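Local coordinates for protein lysine/ornithine decarboxylase (Vibrio vulnificus, PDB 2PLJ) that decarboxylates lysine and ornithine with a pyridoxal phosphate cofactor, captured here as an adduct with the product putrescine, at residues 78-88 and 287-296; 194-202 and 238-247. All coordinates share one frame; numbering follows the deposited sequence.

Overall arrangement
Both contacts belong to the beta/alpha barrel that carries the cofactor, but they lie at different depths in it. Contact 1 (78-88 with 287-296) pairs the first and eighth strands of the parallel sheet, its centre about 7 Å from the centre of the chain, and its residues A84, K86 and E290 to R293 line the pocket of the putrescine-pyridoxal adduct. Contact 2 (194-202 with 238-247) joins two helices of the outer layer, its centre about 32 Å from the centre of the chain, and includes no pocket residue. The centres of contact 1 and contact 2 are about 27 Å apart. The nearest atoms of contact 1 and contact 2 are about 9 Å apart. Along the chain, contact 2 is nested within the loop that contact 1 closes.

Contact 1 of 2, residues 78-88 and 287-296; sequences NVTLHYALKPL and VLAEPGRFIC. With P3T ((4-{[(4-aminobutyl)amino]methyl}-5-hydroxy-6-methylpyridin-3-yl)methyl dihydrogen phosphate), chain D.
V79 and T80 meet V287 and L288 at the solvent side of two parallel strands, whose short axes approach to 4.5 Å at 27°. V79, T80 and V287 are partly exposed and water joins in: one molecule bridges N78 O and V287 N, and a second links T80 OG1 to V287 O. T80 N also donates to V287 O. A289 N reaches T80 O at 2.9 Å and H82 N reaches A289 O at 2.8 Å. On the face turned to helix 62-75, V79 CG1, anti to its own N (chi1 172°), lies 3.8 Å from A289 CB. These are strands one and eight of the beta/alpha barrel, and their bonding closes the ring. A84 N donates to P291 O at 2.9 Å, carrying the pairing past strand 287-289. By contrast, Y83, P87, L88, I295 and C296 are buried. The Y83 ring crosses I295 at a slant, its CD1 3.9 Å from I295 CD1; its hydroxyl donates to L88 O. P87 CB and CG lie against C296 SG, and L88 CD2 against C296 CB. The cofactor occupies this end: K86 NZ is modelled bonded to P3T CAG, but P3T NAN also crowds NZ, so the exact linkage is doubtful. E290 OE2 lies 2.7 Å from P3T NAO, and the phosphate takes hydrogen bonds from G292 N and R293 N. R293's guanidinium is held by Y260, S217 and D334.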
loop_
_atom_site.group_PDB
_atom_site.type_symbol
_atom_site.label_atom_id
_atom_site.label_comp_id
_atom_site.label_asym_id
_atom_site.label_seq_id
_atom_site.Cartn_x
_atom_site.Cartn_y
_atom_site.Cartn_z
ATOM N N ASN A 78 -13.000 1.783 -34.443
ATOM C CA ASN A 78 -14.429 1.621 -34.169
ATOM C C ASN A 78 -14.719 1.065 -32.779
ATOM O O ASN A 78 -15.677 0.326 -32.598
ATOM C CB ASN A 78 -15.093 0.733 -35.238
ATOM C CG ASN A 78 -14.938 1.307 -36.609
ATOM O OD1 ASN A 78 -14.366 0.674 -37.496
ATOM N ND2 ASN A 78 -15.399 2.548 -36.788
ATOM N N VAL A 79 -13.847 1.367 -31.824
ATOM C CA VAL A 79 -14.090 1.050 -30.414
ATOM C C VAL A 79 -13.892 2.340 -29.608
ATOM O O VAL A 79 -12.851 3.002 -29.733
ATOM C CB VAL A 79 -13.104 -0.057 -29.904
ATOM C CG1 VAL A 79 -13.206 -0.260 -28.387
ATOM C CG2 VAL A 79 -13.319 -1.362 -30.706
ATOM N N THR A 80 -14.896 2.708 -28.822
ATOM C CA THR A 80 -14.828 3.904 -27.987
ATOM C C THR A 80 -13.957 3.542 -26.775
ATOM O O THR A 80 -14.275 2.597 -26.031
ATOM C CB THR A 80 -16.232 4.385 -27.561
ATOM O OG1 THR A 80 -17.003 4.674 -28.747
ATOM C CG2 THR A 80 -16.138 5.672 -26.700
ATOM N N LEU A 81 -12.878 4.310 -26.595
ATOM C CA LEU A 81 -11.932 4.021 -25.518
ATOM C C LEU A 81 -12.229 4.842 -24.268
ATOM O O LEU A 81 -12.101 6.079 -24.264
ATOM C CB LEU A 81 -10.494 4.272 -25.996
ATOM C CG LEU A 81 -10.079 3.519 -27.268
ATOM C CD1 LEU A 81 -8.661 3.924 -27.725
ATOM C CD2 LEU A 81 -10.221 1.997 -27.075
ATOM N N HIS A 82 -12.622 4.132 -23.223
ATOM C CA HIS A 82 -12.895 4.730 -21.922
ATOM C C HIS A 82 -11.684 4.532 -21.015
ATOM O O HIS A 82 -11.491 3.448 -20.456
ATOM C CB HIS A 82 -14.142 4.057 -21.314
ATOM C CG HIS A 82 -15.438 4.526 -21.923
ATOM N ND1 HIS A 82 -15.887 4.106 -23.155
ATOM C CD2 HIS A 82 -16.381 5.385 -21.454
ATOM C CE1 HIS A 82 -17.057 4.674 -23.422
ATOM N NE2 HIS A 82 -17.366 5.474 -22.418
ATOM N N TYR A 83 -10.880 5.573 -20.852
ATOM C CA TYR A 83 -9.709 5.449 -19.936
ATOM C C TYR A 83 -10.123 5.107 -18.492
ATOM O O TYR A 83 -10.921 5.830 -17.894
ATOM C CB TYR A 83 -8.928 6.774 -19.956
ATOM C CG TYR A 83 -7.795 6.763 -18.947
ATOM C CD1 TYR A 83 -6.768 5.820 -19.036
ATOM C CD2 TYR A 83 -7.760 7.686 -17.896
ATOM C CE1 TYR A 83 -5.701 5.834 -18.117
ATOM C CE2 TYR A 83 -6.706 7.699 -16.962
ATOM C CZ TYR A 83 -5.694 6.751 -17.075
ATOM O OH TYR A 83 -4.640 6.765 -16.179
ATOM N N ALA A 84 -9.585 4.007 -17.960
ATOM C CA ALA A 84 -9.837 3.624 -16.574
ATOM C C ALA A 84 -8.922 4.477 -15.673
ATOM O O ALA A 84 -7.662 4.411 -15.760
ATOM C CB ALA A 84 -9.570 2.114 -16.361
ATOM N N LEU A 85 -9.542 5.303 -14.848
ATOM C CA LEU A 85 -8.762 6.178 -13.957
ATOM C C LEU A 85 -7.931 5.366 -12.979
ATOM O O LEU A 85 -6.858 5.825 -12.549
ATOM C CB LEU A 85 -9.657 7.142 -13.177
ATOM C CG LEU A 85 -9.895 8.493 -13.855
ATOM C CD1 LEU A 85 -10.642 8.313 -15.153
ATOM C CD2 LEU A 85 -10.623 9.432 -12.869
ATOM N N LYS A 86 -8.430 4.195 -12.591
ATOM C CA LYS A 86 -7.839 3.368 -11.472
ATOM C C LYS A 86 -6.278 3.334 -11.432
ATOM O O LYS A 86 -5.643 3.622 -10.390
ATOM C CB LYS A 86 -8.321 1.892 -11.596
ATOM C CG LYS A 86 -9.753 1.542 -11.215
ATOM C CD LYS A 86 -9.997 0.050 -11.555
ATOM C CE LYS A 86 -8.668 -0.721 -11.849
ATOM N NZ LYS A 86 -8.641 -1.747 -12.956
ATOM N N PRO A 87 -5.631 2.958 -12.562
ATOM C CA PRO A 87 -4.161 2.850 -12.483
ATOM C C PRO A 87 -3.382 4.146 -12.256
ATOM O O PRO A 87 -2.236 4.093 -11.763
ATOM C CB PRO A 87 -3.768 2.283 -13.846
ATOM C CG PRO A 87 -4.926 2.732 -14.765
ATOM C CD PRO A 87 -6.132 2.534 -13.890
ATOM N N LEU A 88 -3.964 5.278 -12.657
ATOM C CA LEU A 88 -3.297 6.602 -12.550
ATOM C C LEU A 88 -4.399 7.664 -12.652
ATOM O O LEU A 88 -4.689 8.143 -13.735
ATOM C CB LEU A 88 -2.207 6.797 -13.629
ATOM C CG LEU A 88 -1.475 8.138 -13.489
ATOM C CD1 LEU A 88 -0.834 8.282 -12.062
ATOM C CD2 LEU A 88 -0.440 8.315 -14.610
ATOM N N VAL A 287 -19.107 -0.857 -29.792
ATOM C CA VAL A 287 -18.142 -1.506 -28.948
ATOM C C VAL A 287 -17.371 -0.449 -28.158
ATOM O O VAL A 287 -16.996 0.580 -28.710
ATOM C CB VAL A 287 -17.188 -2.394 -29.776
ATOM C CG1 VAL A 287 -16.187 -3.136 -28.860
ATOM C CG2 VAL A 287 -18.004 -3.407 -30.620
ATOM N N LEU A 288 -17.146 -0.753 -26.879
ATOM C CA LEU A 288 -16.370 0.085 -25.925
ATOM C C LEU A 288 -15.188 -0.725 -25.401
ATOM O O LEU A 288 -15.223 -1.974 -25.398
ATOM C CB LEU A 288 -17.214 0.454 -24.670
ATOM C CG LEU A 288 -18.668 0.896 -24.775
ATOM C CD1 LEU A 288 -19.219 1.278 -23.449
ATOM C CD2 LEU A 288 -18.807 2.095 -25.802
ATOM N N ALA A 289 -14.140 -0.042 -24.924
ATOM C CA ALA A 289 -13.132 -0.731 -24.108
ATOM C C ALA A 289 -12.760 0.180 -22.965
ATOM O O ALA A 289 -13.100 1.381 -22.989
ATOM C CB ALA A 289 -11.887 -1.081 -24.918
ATOM N N GLU A 290 -12.018 -0.374 -22.010
ATOM C CA GLU A 290 -11.709 0.302 -20.736
ATOM C C GLU A 290 -10.189 0.243 -20.464
ATOM O O GLU A 290 -9.758 -0.268 -19.400
ATOM C CB GLU A 290 -12.448 -0.386 -19.569
ATOM C CG GLU A 290 -13.983 -0.339 -19.626
ATOM C CD GLU A 290 -14.656 -1.398 -18.732
ATOM O OE1 GLU A 290 -15.907 -1.409 -18.666
ATOM O OE2 GLU A 290 -13.961 -2.213 -18.072
ATOM N N PRO A 291 -9.368 0.752 -21.407
ATOM C CA PRO A 291 -7.929 0.599 -21.218
ATOM C C PRO A 291 -7.455 1.473 -20.040
ATOM O O PRO A 291 -7.907 2.624 -19.886
ATOM C CB PRO A 291 -7.336 1.102 -22.547
ATOM C CG PRO A 291 -8.381 2.141 -23.058
ATOM C CD PRO A 291 -9.713 1.531 -22.618
ATOM N N GLY A 292 -6.572 0.914 -19.208
ATOM C CA GLY A 292 -5.916 1.696 -18.150
ATOM C C GLY A 292 -4.419 1.687 -18.374
ATOM O O GLY A 292 -3.841 2.654 -18.935
ATOM N N ARG A 293 -3.807 0.568 -17.971
ATOM C CA ARG A 293 -2.356 0.419 -17.982
ATOM C C ARG A 293 -1.741 0.816 -19.324
ATOM O O ARG A 293 -0.685 1.447 -19.370
ATOM C CB ARG A 293 -1.999 -1.038 -17.677
ATOM C CG ARG A 293 -0.491 -1.306 -17.580
ATOM C CD ARG A 293 -0.198 -2.839 -17.493
ATOM N NE ARG A 293 -0.951 -3.533 -16.439
ATOM C CZ ARG A 293 -0.516 -3.700 -15.181
ATOM N NH1 ARG A 293 0.670 -3.203 -14.782
ATOM N NH2 ARG A 293 -1.268 -4.376 -14.310
ATOM N N PHE A 294 -2.392 0.416 -20.430
ATOM C CA PHE A 294 -1.744 0.655 -21.722
ATOM C C PHE A 294 -1.508 2.145 -21.968
ATOM O O PHE A 294 -0.497 2.551 -22.526
ATOM C CB PHE A 294 -2.585 0.042 -22.865
ATOM C CG PHE A 294 -1.891 0.121 -24.205
ATOM C CD1 PHE A 294 -0.986 -0.876 -24.603
ATOM C CD2 PHE A 294 -2.089 1.238 -25.038
ATOM C CE1 PHE A 294 -0.304 -0.777 -25.821
ATOM C CE2 PHE A 294 -1.437 1.350 -26.282
ATOM C CZ PHE A 294 -0.542 0.346 -26.681
ATOM N N ILE A 295 -2.443 2.967 -21.495
ATOM C CA ILE A 295 -2.343 4.397 -21.728
ATOM C C ILE A 295 -1.317 5.081 -20.811
ATOM O O ILE A 295 -0.530 5.932 -21.282
ATOM C CB ILE A 295 -3.761 5.073 -21.642
ATOM C CG1 ILE A 295 -4.583 4.681 -22.883
ATOM C CG2 ILE A 295 -3.669 6.618 -21.617
ATOM C CD1 ILE A 295 -6.045 5.043 -22.760
ATOM N N CYS A 296 -1.332 4.723 -19.523
ATOM C CA CYS A 296 -0.520 5.459 -18.528
ATOM C C CYS A 296 0.816 4.832 -18.201
ATOM O O CYS A 296 1.746 5.545 -17.866
ATOM C CB CYS A 296 -1.288 5.731 -17.223
ATOM S SG CYS A 296 -1.922 4.243 -16.461
HETATM O OAE P3T D . -6.192 -1.842 -18.867
HETATM P PAU P3T D . -5.917 -2.363 -17.390
HETATM O OAF P3T D . -5.212 -1.214 -16.524
HETATM O OAC P3T D . -5.160 -3.676 -17.303
HETATM O OAP P3T D . -7.309 -2.596 -16.598
HETATM C CAM P3T D . -8.216 -1.429 -16.410
HETATM C CAS P3T D . -9.525 -2.018 -15.866
HETATM C CAH P3T D . -10.603 -1.909 -16.755
HETATM N NAO P3T D . -11.796 -2.394 -16.410
HETATM C CAQ P3T D . -12.005 -3.020 -15.257
HETATM C CAA P3T D . -13.414 -3.586 -14.952
HETATM C CAR P3T D . -10.956 -3.194 -14.331
HETATM O OAD P3T D . -11.205 -3.818 -13.169
HETATM C CAT P3T D . -9.673 -2.694 -14.641
HETATM C CAG P3T D . -8.620 -2.811 -13.683
HETATM N NAN P3T D . -8.666 -3.770 -12.768
HETATM C CAL P3T D . -7.671 -4.009 -11.673
HETATM C CAK P3T D . -6.216 -4.000 -12.170
HETATM C CAJ P3T D . -5.329 -4.169 -10.897
HETATM C CAI P3T D . -3.841 -4.172 -11.261
HETATM N NAB P3T D . -2.987 -4.542 -10.108
HETATM O O HOH W 1 -18.239 0.005 -32.344
HETATM O O HOH W 2 -18.285 2.583 -29.924
#

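Contact 2 of 2, residues 194-202 and 238-247; sequences ALVIIETAK and QVVERGLPAL
This is a helix-to-helix contact on the periphery of the barrel, in which helix 191-203 packs against the C-terminal end of helix 223-241 and the loop that follows it. The evidence is a row of apolar side chains: L195 CD2 touches V239 CG2 at 3.6 Å, and I198 CD1 lies 3.9 Å from the same methyl while meeting L247 CD1 tip to tip. I198 CG2, anti to its backbone N, points instead to L244 CD1 at 4.0 Å. Beneath this row I198 and L247 both rest on L211 of strand 207-212, which runs between these two outer helices of the beta/alpha barrel in the chain. At G243 the chain leaves helix 223-241 through a Schellman motif, with phi 74° and L244 N bonded back to V239 O, and this turn brings L244 round to the neighbouring helix. L244 CD2 presses on K202 CD at 3.4 Å, tighter than usual for two carbons. On the more exposed side R242 lays one face of its guanidinium over L195 CB, while its NH1 makes a weak, bent salt-bridge hydrogen bond to E199 OE1, 3.2 Å long at 132°. The carboxylate and guanidinium planes stand 85° apart.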
loop_
_atom_site.group_PDB
_atom_site.type_symbol
_atom_site.label_atom_id
_atom_site.label_comp_id
_atom_site.label_asym_id
_atom_site.label_seq_id
_atom_site.Cartn_x
_atom_site.Cartn_y
_atom_site.Cartn_z
ATOM N N ALA A 194 -26.456 -14.452 -16.974
ATOM C CA ALA A 194 -26.628 -13.191 -17.695
ATOM C C ALA A 194 -28.037 -13.118 -18.301
ATOM O O ALA A 194 -28.703 -12.084 -18.195
ATOM C CB ALA A 194 -25.577 -13.033 -18.756
ATOM N N LEU A 195 -28.485 -14.216 -18.913
ATOM C CA LEU A 195 -29.838 -14.275 -19.488
ATOM C C LEU A 195 -30.909 -14.083 -18.407
ATOM O O LEU A 195 -31.866 -13.336 -18.616
ATOM C CB LEU A 195 -30.034 -15.555 -20.326
ATOM C CG LEU A 195 -29.164 -15.527 -21.596
ATOM C CD1 LEU A 195 -28.988 -16.909 -22.220
ATOM C CD2 LEU A 195 -29.710 -14.537 -22.624
ATOM N N VAL A 196 -30.702 -14.694 -17.237
ATOM C CA VAL A 196 -31.627 -14.538 -16.098
ATOM C C VAL A 196 -31.668 -13.076 -15.634
ATOM O O VAL A 196 -32.737 -12.512 -15.407
ATOM C CB VAL A 196 -31.277 -15.488 -14.915
ATOM C CG1 VAL A 196 -32.201 -15.248 -13.739
ATOM C CG2 VAL A 196 -31.380 -16.973 -15.340
ATOM N N ILE A 197 -30.495 -12.445 -15.543
ATOM C CA ILE A 197 -30.443 -11.031 -15.181
ATOM C C ILE A 197 -31.183 -10.161 -16.212
ATOM O O ILE A 197 -31.937 -9.242 -15.853
ATOM C CB ILE A 197 -28.975 -10.562 -15.006
ATOM C CG1 ILE A 197 -28.380 -11.191 -13.738
ATOM C CG2 ILE A 197 -28.903 -9.039 -14.914
ATOM C CD1 ILE A 197 -26.845 -11.078 -13.638
ATOM N N ILE A 198 -31.001 -10.473 -17.488
ATOM C CA ILE A 198 -31.568 -9.657 -18.568
ATOM C C ILE A 198 -33.109 -9.828 -18.603
ATOM O O ILE A 198 -33.862 -8.845 -18.711
ATOM C CB ILE A 198 -30.887 -9.946 -19.921
ATOM C CG1 ILE A 198 -29.422 -9.444 -19.894
ATOM C CG2 ILE A 198 -31.645 -9.281 -21.088
ATOM C CD1 ILE A 198 -28.566 -9.963 -21.011
ATOM N N GLU A 199 -33.561 -11.071 -18.455
ATOM C CA GLU A 199 -34.997 -11.335 -18.349
ATOM C C GLU A 199 -35.635 -10.650 -17.121
ATOM O O GLU A 199 -36.765 -10.127 -17.218
ATOM C CB GLU A 199 -35.286 -12.840 -18.372
ATOM C CG GLU A 199 -36.675 -13.164 -18.879
ATOM C CD GLU A 199 -36.861 -14.645 -19.214
ATOM O OE1 GLU A 199 -35.860 -15.310 -19.589
ATOM O OE2 GLU A 199 -38.010 -15.136 -19.106
ATOM N N THR A 200 -34.918 -10.659 -15.987
ATOM C CA THR A 200 -35.402 -10.015 -14.760
ATOM C C THR A 200 -35.446 -8.485 -14.915
ATOM O O THR A 200 -36.415 -7.844 -14.467
ATOM C CB THR A 200 -34.598 -10.449 -13.507
ATOM O OG1 THR A 200 -34.615 -11.876 -13.412
ATOM C CG2 THR A 200 -35.199 -9.886 -12.235
ATOM N N ALA A 201 -34.437 -7.917 -15.580
ATOM C CA ALA A 201 -34.414 -6.478 -15.849
ATOM C C ALA A 201 -35.651 -6.078 -16.667
ATOM O O ALA A 201 -36.259 -5.038 -16.420
ATOM C CB ALA A 201 -33.125 -6.090 -16.585
ATOM N N LYS A 202 -36.040 -6.915 -17.630
ATOM C CA LYS A 202 -37.248 -6.610 -18.420
ATOM C C LYS A 202 -38.500 -6.593 -17.524
ATOM O O LYS A 202 -39.320 -5.669 -17.611
ATOM C CB LYS A 202 -37.447 -7.581 -19.585
ATOM C CG LYS A 202 -38.615 -7.138 -20.493
ATOM C CD LYS A 202 -38.998 -8.191 -21.500
ATOM C CE LYS A 202 -40.110 -7.688 -22.422
ATOM N NZ LYS A 202 -40.090 -8.420 -23.728
ATOM N N GLN A 238 -29.117 -15.078 -28.059
ATOM C CA GLN A 238 -30.093 -15.712 -27.159
ATOM C C GLN A 238 -31.112 -14.720 -26.616
ATOM O O GLN A 238 -32.288 -15.056 -26.513
ATOM C CB GLN A 238 -29.419 -16.425 -25.989
ATOM C CG GLN A 238 -28.621 -17.671 -26.373
ATOM C CD GLN A 238 -29.480 -18.770 -26.987
ATOM O OE1 GLN A 238 -30.612 -19.040 -26.546
ATOM N NE2 GLN A 238 -28.945 -19.415 -28.020
ATOM N N VAL A 239 -30.662 -13.508 -26.275
ATOM C CA VAL A 239 -31.572 -12.438 -25.864
ATOM C C VAL A 239 -32.659 -12.179 -26.925
ATOM O O VAL A 239 -33.853 -12.151 -26.611
ATOM C CB VAL A 239 -30.796 -11.141 -25.577
ATOM C CG1 VAL A 239 -31.739 -9.960 -25.365
ATOM C CG2 VAL A 239 -29.896 -11.344 -24.358
ATOM N N VAL A 240 -32.227 -11.987 -28.169
ATOM C CA VAL A 240 -33.132 -11.753 -29.311
ATOM C C VAL A 240 -34.070 -12.942 -29.547
ATOM O O VAL A 240 -35.280 -12.763 -29.805
ATOM C CB VAL A 240 -32.309 -11.425 -30.594
ATOM C CG1 VAL A 240 -33.140 -11.617 -31.878
ATOM C CG2 VAL A 240 -31.711 -10.022 -30.497
ATOM N N GLU A 241 -33.520 -14.153 -29.462
ATOM C CA GLU A 241 -34.309 -15.370 -29.686
ATOM C C GLU A 241 -35.370 -15.565 -28.606
ATOM O O GLU A 241 -36.433 -16.135 -28.863
ATOM C CB GLU A 241 -33.396 -16.600 -29.780
ATOM C CG GLU A 241 -32.560 -16.648 -31.070
ATOM C CD GLU A 241 -33.401 -16.479 -32.345
ATOM O OE1 GLU A 241 -33.150 -15.515 -33.116
ATOM O OE2 GLU A 241 -34.329 -17.291 -32.567
ATOM N N ARG A 242 -35.072 -15.091 -27.400
ATOM C CA ARG A 242 -36.026 -15.105 -26.297
ATOM C C ARG A 242 -37.068 -13.981 -26.382
ATOM O O ARG A 242 -37.923 -13.866 -25.501
ATOM C CB ARG A 242 -35.301 -15.042 -24.952
ATOM C CG ARG A 242 -34.570 -16.321 -24.599
ATOM C CD ARG A 242 -34.054 -16.263 -23.178
ATOM N NE ARG A 242 -33.251 -17.432 -22.820
ATOM C CZ ARG A 242 -32.875 -17.730 -21.575
ATOM N NH1 ARG A 242 -33.242 -16.963 -20.550
ATOM N NH2 ARG A 242 -32.133 -18.803 -21.349
ATOM N N GLY A 243 -36.996 -13.160 -27.430
ATOM C CA GLY A 243 -37.929 -12.048 -27.605
ATOM C C GLY A 243 -37.694 -10.853 -26.685
ATOM O O GLY A 243 -38.582 -10.017 -26.506
ATOM N N LEU A 244 -36.501 -10.766 -26.107
ATOM C CA LEU A 244 -36.137 -9.663 -25.208
ATOM C C LEU A 244 -35.540 -8.499 -26.022
ATOM O O LEU A 244 -35.119 -8.702 -27.170
ATOM C CB LEU A 244 -35.143 -10.151 -24.138
ATOM C CG LEU A 244 -35.624 -11.180 -23.107
ATOM C CD1 LEU A 244 -34.449 -11.858 -22.426
ATOM C CD2 LEU A 244 -36.575 -10.574 -22.078
ATOM N N PRO A 245 -35.536 -7.268 -25.461
ATOM C CA PRO A 245 -34.930 -6.158 -26.217
ATOM C C PRO A 245 -33.481 -6.461 -26.632
ATOM O O PRO A 245 -32.696 -6.917 -25.804
ATOM C CB PRO A 245 -34.961 -4.987 -25.223
ATOM C CG PRO A 245 -36.040 -5.334 -24.250
ATOM C CD PRO A 245 -36.098 -6.828 -24.170
ATOM N N ALA A 246 -33.152 -6.211 -27.900
ATOM C CA ALA A 246 -31.797 -6.460 -28.424
ATOM C C ALA A 246 -30.768 -5.571 -27.742
ATOM O O ALA A 246 -31.045 -4.395 -27.454
ATOM C CB ALA A 246 -31.757 -6.245 -29.948
ATOM N N LEU A 247 -29.590 -6.134 -27.475
ATOM C CA LEU A 247 -28.527 -5.387 -26.762
ATOM C C LEU A 247 -27.736 -4.493 -27.701
ATOM O O LEU A 247 -27.386 -4.907 -28.828
ATOM C CB LEU A 247 -27.594 -6.341 -26.025
ATOM C CG LEU A 247 -28.283 -7.313 -25.059
ATOM C CD1 LEU A 247 -27.226 -8.032 -24.213
ATOM C CD2 LEU A 247 -29.313 -6.605 -24.173
#